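Local coordinates for protein Cas6b (PDB 4Z7K) that probably cleaves precursor CRISPR RNA as a Cas6-family endoribonuclease, yielding the mature guide RNAs of the CRISPR defence system, at residues 8-13 with 95-100. Sequence-based numbering, arbitrary orientation.
Sequences ISYPNI and TEVNVH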
loop_
_atom_site.group_PDB
_atom_site.type_symbol
_atom_site.label_atom_id
_atom_site.label_comp_id
_atom_site.label_asym_id
_atom_site.label_seq_id
_atom_site.Cartn_x
_atom_site.Cartn_y
_atom_site.Cartn_z
ATOM N N ILE B 8 -8.630 19.776 23.048
ATOM C CA ILE B 8 -9.893 20.502 22.927
ATOM C C ILE B 8 -11.066 19.569 22.689
ATOM O O ILE B 8 -11.078 18.825 21.714
ATOM C CB ILE B 8 -9.824 21.517 21.777
ATOM C CG1 ILE B 8 -9.076 22.771 22.226
ATOM C CG2 ILE B 8 -11.209 21.880 21.294
ATOM C CD1 ILE B 8 -8.701 23.675 21.083
ATOM N N SER B 9 -12.074 19.624 23.546
ATOM C CA SER B 9 -13.158 18.669 23.428
ATOM C C SER B 9 -14.511 19.367 23.410
ATOM O O SER B 9 -14.707 20.339 24.136
ATOM C CB SER B 9 -13.090 17.667 24.586
ATOM O OG SER B 9 -13.724 16.434 24.255
ATOM N N TYR B 10 -15.446 18.871 22.598
ATOM C CA TYR B 10 -16.790 19.451 22.531
ATOM C C TYR B 10 -17.774 18.391 23.014
ATOM O O TYR B 10 -18.301 17.647 22.193
ATOM C CB TYR B 10 -17.174 19.900 21.102
ATOM C CG TYR B 10 -16.240 20.880 20.417
ATOM C CD1 TYR B 10 -15.563 21.847 21.135
ATOM C CD2 TYR B 10 -16.056 20.848 19.036
ATOM C CE1 TYR B 10 -14.706 22.746 20.504
ATOM C CE2 TYR B 10 -15.196 21.742 18.392
ATOM C CZ TYR B 10 -14.529 22.691 19.135
ATOM O OH TYR B 10 -13.679 23.594 18.527
ATOM N N PRO B 11 -18.053 18.335 24.336
ATOM C CA PRO B 11 -18.784 17.195 24.902
ATOM C C PRO B 11 -20.232 17.068 24.459
ATOM O O PRO B 11 -20.716 15.955 24.440
ATOM C CB PRO B 11 -18.721 17.444 26.411
ATOM C CG PRO B 11 -17.637 18.409 26.607
ATOM C CD PRO B 11 -17.642 19.274 25.386
ATOM N N ASN B 12 -20.897 18.146 24.078
ATOM C CA ASN B 12 -22.336 18.083 23.805
ATOM C C ASN B 12 -22.639 17.536 22.411
ATOM O O ASN B 12 -23.753 17.119 22.108
ATOM C CB ASN B 12 -22.974 19.473 23.976
ATOM C CG ASN B 12 -22.503 20.487 22.909
ATOM O OD1 ASN B 12 -21.464 21.145 23.066
ATOM N ND2 ASN B 12 -23.283 20.630 21.838
ATOM N N ILE B 13 -21.630 17.546 21.557
ATOM C CA ILE B 13 -21.769 16.982 20.228
ATOM C C ILE B 13 -21.390 15.506 20.191
ATOM O O ILE B 13 -20.258 15.165 20.508
ATOM C CB ILE B 13 -20.876 17.747 19.244
ATOM C CG1 ILE B 13 -21.021 19.250 19.467
ATOM C CG2 ILE B 13 -21.196 17.357 17.820
ATOM C CD1 ILE B 13 -20.344 20.088 18.400
ATOM N N THR B 95 -21.788 24.161 21.844
ATOM C CA THR B 95 -22.346 24.925 22.948
ATOM C C THR B 95 -21.499 24.893 24.219
ATOM O O THR B 95 -21.423 25.895 24.941
ATOM C CB THR B 95 -23.751 24.425 23.259
ATOM O OG1 THR B 95 -23.675 23.066 23.694
ATOM C CG2 THR B 95 -24.595 24.466 22.006
ATOM N N GLU B 96 -20.870 23.759 24.515
ATOM C CA GLU B 96 -19.952 23.743 25.646
ATOM C C GLU B 96 -18.617 23.147 25.244
ATOM O O GLU B 96 -18.549 22.225 24.439
ATOM C CB GLU B 96 -20.533 23.034 26.871
ATOM C CG GLU B 96 -19.844 23.577 28.138
ATOM C CD GLU B 96 -20.577 23.290 29.429
ATOM O OE1 GLU B 96 -21.695 22.736 29.370
ATOM O OE2 GLU B 96 -20.059 23.692 30.497
ATOM N N VAL B 97 -17.558 23.719 25.790
ATOM C CA VAL B 97 -16.212 23.372 25.394
ATOM C C VAL B 97 -15.326 23.187 26.601
ATOM O O VAL B 97 -15.329 24.001 27.520
ATOM C CB VAL B 97 -15.598 24.470 24.504
ATOM C CG1 VAL B 97 -14.097 24.305 24.393
ATOM C CG2 VAL B 97 -16.259 24.500 23.138
ATOM N N ASN B 98 -14.560 22.106 26.585
ATOM C CA ASN B 98 -13.546 21.884 27.594
ATOM C C ASN B 98 -12.164 21.878 26.943
ATOM O O ASN B 98 -11.899 21.109 26.017
ATOM C CB ASN B 98 -13.786 20.576 28.341
ATOM C CG ASN B 98 -12.571 20.131 29.124
ATOM O OD1 ASN B 98 -11.685 19.452 28.599
ATOM N ND2 ASN B 98 -12.521 20.514 30.396
ATOM N N VAL B 99 -11.307 22.779 27.404
ATOM C CA VAL B 99 -9.922 22.819 26.971
ATOM C C VAL B 99 -9.034 22.371 28.111
ATOM O O VAL B 99 -9.204 22.773 29.255
ATOM C CB VAL B 99 -9.526 24.223 26.493
ATOM C CG1 VAL B 99 -8.038 24.320 26.257
ATOM C CG2 VAL B 99 -10.316 24.571 25.250
ATOM N N HIS B 100 -8.068 21.540 27.781
ATOM C CA HIS B 100 -7.111 21.054 28.746
ATOM C C HIS B 100 -5.741 21.356 28.135
ATOM O O HIS B 100 -5.604 21.284 26.910
ATOM C CB HIS B 100 -7.379 19.561 28.994
ATOM C CG HIS B 100 -6.408 18.891 29.909
ATOM N ND1 HIS B 100 -6.178 17.530 29.868
ATOM C CD2 HIS B 100 -5.612 19.377 30.890
ATOM C CE1 HIS B 100 -5.272 17.209 30.775
ATOM N NE2 HIS B 100 -4.913 18.311 31.410
#
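The side-chain oxygen OD1 of N12 is gripped by two consecutive backbone amides of 95-100. E96 N gives the straighter bond, 3.0 Å from N12 OD1 with an N-H...O angle of 173°, while the bond from T95 N to the same N12 OD1, 3.3 Å long, is more bent. Both donors come from the same face of the amide; E96 N stands 47° out of its plane and so off the lone pair, while T95 N is tilted less steeply. The torsion behind this reach has CG between the backbone N and the carbonyl carbon (chi1 67°), which leans the amide across to T95. Asparagine suits the place because its two ends do different work: OD1 takes the amides, and ND2 donates to the carbonyl of D93. The residue sits in a type I turn, Y10 to I13, just beyond the end of strand 2-9.

Before the turn the segments pair as antiparallel strands. S9 and N98 form a hydrogen-bonded pair, S9 N to N98 O at 2.9 Å and N98 N to S9 O at 3.0 Å; S9 turns its hydroxyl to the carbonyl of P61 in the neighbouring strand 60-66. P11 has no amide hydrogen to offer, and its CD lies against E96 O where regular pairing has stopped. On the more buried face, the branched side chains I8 and V99 lie side by side, CG1 of I8 3.7 Å from CG2 of V99. V97 CG2 likewise meets the Y10 ring obliquely at CD1 and CE1, and Y10 OH bonds to the carbonyl of I79.

Strand 2-9 is thus joined to strand 98-109, outermost in the N-terminal sheet within this chain, and where backbone pairing ends a neutral asparagine amide takes over, tying the turn to the chain that leads into that strand.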